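Local coordinates for thiosulfate sulfurtransferase (Pseudomonas aeruginosa, PDB 1YT8), which probably transfers sulfur from thiosulfate to cyanide, as rhodaneses do, through a chain built of four successive rhodanese-like domains, at residues A[107-118]-A[510-521]. Numbering follows the deposited sequence.
Sequences ELFRDVNVPSKA and WEFGLVEQLGRD
The indole of Trp510 lies between Asp111 and Leu514: Asp111 CB sits over one face in a CH-pi contact, 3.7 Å from the centroid of the six-membered ring, and Leu514 CD2 backs the opposite face. CG anti to the backbone N (chi1 166°) swings the indole out to the 107-118 side. Lys117 runs extended past the ring edge, its CD in the indole plane, to a salt bridge from NZ to Asp111 OD1 at 2.8 Å. That oxygen also accepts from Val112 N on the other face of the carboxylate, a double grip that should fix the rotation of Asp111; Tyr490 binds OD2. Water 3 accepts from both Trp510 NE1 and Arg110 N, whereas the nearby carbonyl oxygen of Arg110 is buried without a partner. In this chain of four rhodanese-like domains, the contact docks the end of helix 501-512 and helix 514-521 onto loop 107-113 and the start of helix 114-127; segments 114-118 and 514-521 cross at -118°. Here Ala118 CB packs against Leu518 CD2 at 3.7 Å, while Leu514 CD1 lies over the Ala118 backbone. Phe109 offers a face to the end of Gln517, ring and amide planes 24° apart. Beyond it, Arg520 NE donates to Glu107 OE1 at 3.0 Å, on the syn side but tilted out of the carboxylate plane, and Arg520 NH2 makes a weak bond to OE2; with Glu516 on NH1, also weakly, the three form a salt-bridge network. Waters 1 and 2 link Asp521 OD1 to Glu107 O and N; Thr523 holds OD2.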
# COMPACT_ATOMS: atom_id res chain seq x y z
N GLU A 107 17.36 8.96 -11.72
CA GLU A 107 16.07 9.63 -11.85
C GLU A 107 15.35 9.61 -10.50
O GLU A 107 15.43 8.62 -9.77
CB GLU A 107 15.23 8.92 -12.92
CG GLU A 107 13.91 9.61 -13.29
CD GLU A 107 14.09 10.93 -14.03
OE1 GLU A 107 15.20 11.19 -14.56
OE2 GLU A 107 13.12 11.71 -14.10
N LEU A 108 14.66 10.69 -10.17
CA LEU A 108 13.93 10.76 -8.91
C LEU A 108 12.44 11.03 -9.15
O LEU A 108 12.08 11.74 -10.09
CB LEU A 108 14.52 11.85 -8.00
CG LEU A 108 15.88 11.47 -7.39
CD1 LEU A 108 16.43 12.64 -6.58
CD2 LEU A 108 15.71 10.24 -6.51
N PHE A 109 11.60 10.46 -8.30
CA PHE A 109 10.15 10.60 -8.44
C PHE A 109 9.49 11.08 -7.16
O PHE A 109 9.99 10.83 -6.06
CB PHE A 109 9.54 9.24 -8.80
CG PHE A 109 9.99 8.68 -10.12
CD1 PHE A 109 9.17 8.78 -11.24
CD2 PHE A 109 11.21 8.03 -10.23
CE1 PHE A 109 9.56 8.24 -12.46
CE2 PHE A 109 11.62 7.48 -11.45
CZ PHE A 109 10.79 7.58 -12.57
N ARG A 110 8.36 11.76 -7.29
CA ARG A 110 7.63 12.20 -6.11
C ARG A 110 6.38 11.33 -6.03
O ARG A 110 6.16 10.47 -6.89
CB ARG A 110 7.24 13.68 -6.19
CG ARG A 110 6.42 14.05 -7.40
CD ARG A 110 5.79 15.43 -7.23
NE ARG A 110 4.73 15.42 -6.22
CZ ARG A 110 4.88 15.83 -4.96
NH1 ARG A 110 6.05 16.29 -4.53
NH2 ARG A 110 3.85 15.76 -4.12
N ASP A 111 5.59 11.55 -4.98
CA ASP A 111 4.36 10.81 -4.71
C ASP A 111 4.62 9.38 -4.24
O ASP A 111 5.76 9.04 -3.90
CB ASP A 111 3.44 10.81 -5.95
CG ASP A 111 1.97 10.90 -5.58
OD1 ASP A 111 1.38 9.87 -5.19
OD2 ASP A 111 1.41 12.01 -5.65
N VAL A 112 3.58 8.56 -4.21
CA VAL A 112 3.70 7.17 -3.76
C VAL A 112 3.21 6.16 -4.80
O VAL A 112 2.46 6.52 -5.71
CB VAL A 112 2.92 6.95 -2.44
CG1 VAL A 112 3.45 7.86 -1.36
CG2 VAL A 112 1.43 7.21 -2.67
N ASN A 113 3.63 4.90 -4.65
CA ASN A 113 3.26 3.81 -5.56
C ASN A 113 3.54 4.21 -7.00
O ASN A 113 2.75 3.96 -7.91
CB ASN A 113 1.77 3.47 -5.39
CG ASN A 113 1.36 3.31 -3.93
OD1 ASN A 113 0.38 3.90 -3.49
ND2 ASN A 113 2.10 2.50 -3.18
N VAL A 114 4.71 4.82 -7.21
CA VAL A 114 5.11 5.32 -8.52
C VAL A 114 5.21 4.27 -9.63
O VAL A 114 4.74 4.51 -10.74
CB VAL A 114 6.42 6.13 -8.40
CG1 VAL A 114 6.81 6.71 -9.75
CG2 VAL A 114 6.22 7.25 -7.39
N PRO A 115 5.83 3.11 -9.35
CA PRO A 115 5.91 2.12 -10.43
C PRO A 115 4.52 1.77 -10.96
O PRO A 115 4.29 1.70 -12.17
CB PRO A 115 6.59 0.93 -9.75
CG PRO A 115 7.51 1.60 -8.76
CD PRO A 115 6.61 2.68 -8.18
N SER A 116 3.58 1.55 -10.04
CA SER A 116 2.21 1.21 -10.41
C SER A 116 1.52 2.30 -11.22
O SER A 116 0.85 2.02 -12.21
CB SER A 116 1.38 0.90 -9.16
OG SER A 116 1.89 -0.22 -8.47
N LYS A 117 1.69 3.55 -10.79
CA LYS A 117 1.05 4.67 -11.47
C LYS A 117 1.71 5.00 -12.81
O LYS A 117 1.03 5.33 -13.78
CB LYS A 117 1.05 5.90 -10.57
CG LYS A 117 0.31 5.67 -9.26
CD LYS A 117 0.41 6.88 -8.35
CE LYS A 117 -0.37 6.65 -7.07
NZ LYS A 117 -0.24 7.82 -6.15
N ALA A 118 3.04 4.91 -12.85
CA ALA A 118 3.77 5.18 -14.08
C ALA A 118 3.40 4.10 -15.09
O ALA A 118 3.24 4.37 -16.28
CB ALA A 118 5.27 5.16 -13.81
N TRP A 510 1.40 15.78 -12.82
CA TRP A 510 2.52 14.92 -12.45
C TRP A 510 2.42 13.58 -13.20
O TRP A 510 3.41 13.11 -13.76
CB TRP A 510 2.52 14.67 -10.94
CG TRP A 510 3.43 13.55 -10.52
CD1 TRP A 510 4.79 13.54 -10.53
CD2 TRP A 510 3.02 12.25 -10.08
NE1 TRP A 510 5.26 12.32 -10.13
CE2 TRP A 510 4.20 11.50 -9.84
CE3 TRP A 510 1.78 11.64 -9.86
CZ2 TRP A 510 4.17 10.18 -9.40
CZ3 TRP A 510 1.75 10.32 -9.42
CH2 TRP A 510 2.94 9.60 -9.19
N GLU A 511 1.23 12.99 -13.22
CA GLU A 511 1.07 11.71 -13.92
C GLU A 511 1.32 11.87 -15.42
O GLU A 511 1.83 10.95 -16.07
CB GLU A 511 -0.33 11.13 -13.66
CG GLU A 511 -0.55 10.77 -12.18
CD GLU A 511 -1.83 9.98 -11.93
OE1 GLU A 511 -2.90 10.38 -12.43
OE2 GLU A 511 -1.76 8.97 -11.20
N PHE A 512 1.00 13.04 -15.96
CA PHE A 512 1.20 13.33 -17.38
C PHE A 512 2.67 13.22 -17.78
O PHE A 512 2.99 12.98 -18.95
CB PHE A 512 0.70 14.74 -17.69
CG PHE A 512 0.77 15.11 -19.16
CD1 PHE A 512 -0.18 14.64 -20.06
CD2 PHE A 512 1.79 15.93 -19.63
CE1 PHE A 512 -0.12 14.99 -21.42
CE2 PHE A 512 1.87 16.28 -20.99
CZ PHE A 512 0.91 15.81 -21.88
N GLY A 513 3.57 13.41 -16.82
CA GLY A 513 4.99 13.34 -17.14
C GLY A 513 5.70 12.05 -16.77
O GLY A 513 6.92 11.94 -16.95
N LEU A 514 4.97 11.07 -16.26
CA LEU A 514 5.57 9.80 -15.84
C LEU A 514 6.21 8.93 -16.91
O LEU A 514 7.28 8.36 -16.69
CB LEU A 514 4.55 8.97 -15.06
CG LEU A 514 4.25 9.47 -13.64
CD1 LEU A 514 3.18 8.61 -13.01
CD2 LEU A 514 5.53 9.44 -12.81
N VAL A 515 5.57 8.80 -18.07
CA VAL A 515 6.15 7.97 -19.12
C VAL A 515 7.52 8.51 -19.54
O VAL A 515 8.46 7.74 -19.77
CB VAL A 515 5.21 7.87 -20.33
CG1 VAL A 515 5.92 7.20 -21.50
CG2 VAL A 515 3.98 7.06 -19.93
N GLU A 516 7.64 9.83 -19.61
CA GLU A 516 8.90 10.44 -19.98
C GLU A 516 9.95 10.10 -18.92
O GLU A 516 11.09 9.78 -19.25
CB GLU A 516 8.75 11.96 -20.09
CG GLU A 516 10.02 12.67 -20.55
CD GLU A 516 9.83 14.17 -20.69
OE1 GLU A 516 8.89 14.59 -21.40
OE2 GLU A 516 10.62 14.93 -20.09
N GLN A 517 9.56 10.15 -17.65
CA GLN A 517 10.49 9.83 -16.56
C GLN A 517 10.93 8.37 -16.62
O GLN A 517 12.10 8.06 -16.35
CB GLN A 517 9.86 10.10 -15.19
CG GLN A 517 9.65 11.56 -14.85
CD GLN A 517 9.53 11.77 -13.36
OE1 GLN A 517 10.54 11.79 -12.64
NE2 GLN A 517 8.31 11.89 -12.87
N LEU A 518 10.01 7.47 -16.95
CA LEU A 518 10.34 6.05 -17.06
C LEU A 518 11.44 5.87 -18.11
O LEU A 518 12.34 5.06 -17.94
CB LEU A 518 9.10 5.24 -17.48
CG LEU A 518 8.00 5.01 -16.44
CD1 LEU A 518 6.87 4.20 -17.08
CD2 LEU A 518 8.56 4.27 -15.24
N GLY A 519 11.35 6.64 -19.19
CA GLY A 519 12.35 6.55 -20.24
C GLY A 519 13.71 6.97 -19.72
O GLY A 519 14.72 6.37 -20.07
N ARG A 520 13.74 8.00 -18.89
CA ARG A 520 15.00 8.47 -18.34
C ARG A 520 15.58 7.48 -17.33
O ARG A 520 16.80 7.32 -17.26
CB ARG A 520 14.83 9.85 -17.69
CG ARG A 520 14.56 10.97 -18.69
CD ARG A 520 15.12 12.30 -18.20
NE ARG A 520 14.45 12.81 -17.01
CZ ARG A 520 13.28 13.45 -17.03
NH1 ARG A 520 12.65 13.66 -18.18
NH2 ARG A 520 12.74 13.87 -15.89
N ASP A 521 14.71 6.82 -16.56
CA ASP A 521 15.18 5.84 -15.58
C ASP A 521 15.75 4.61 -16.29
O ASP A 521 16.87 4.19 -16.00
CB ASP A 521 14.04 5.41 -14.66
CG ASP A 521 14.48 4.35 -13.67
OD1 ASP A 521 15.13 4.70 -12.67
OD2 ASP A 521 14.18 3.16 -13.92
O HOH W 1 14.76 5.86 -10.14
O HOH W 2 17.68 6.29 -12.63
O HOH W 3 8.14 12.44 -10.28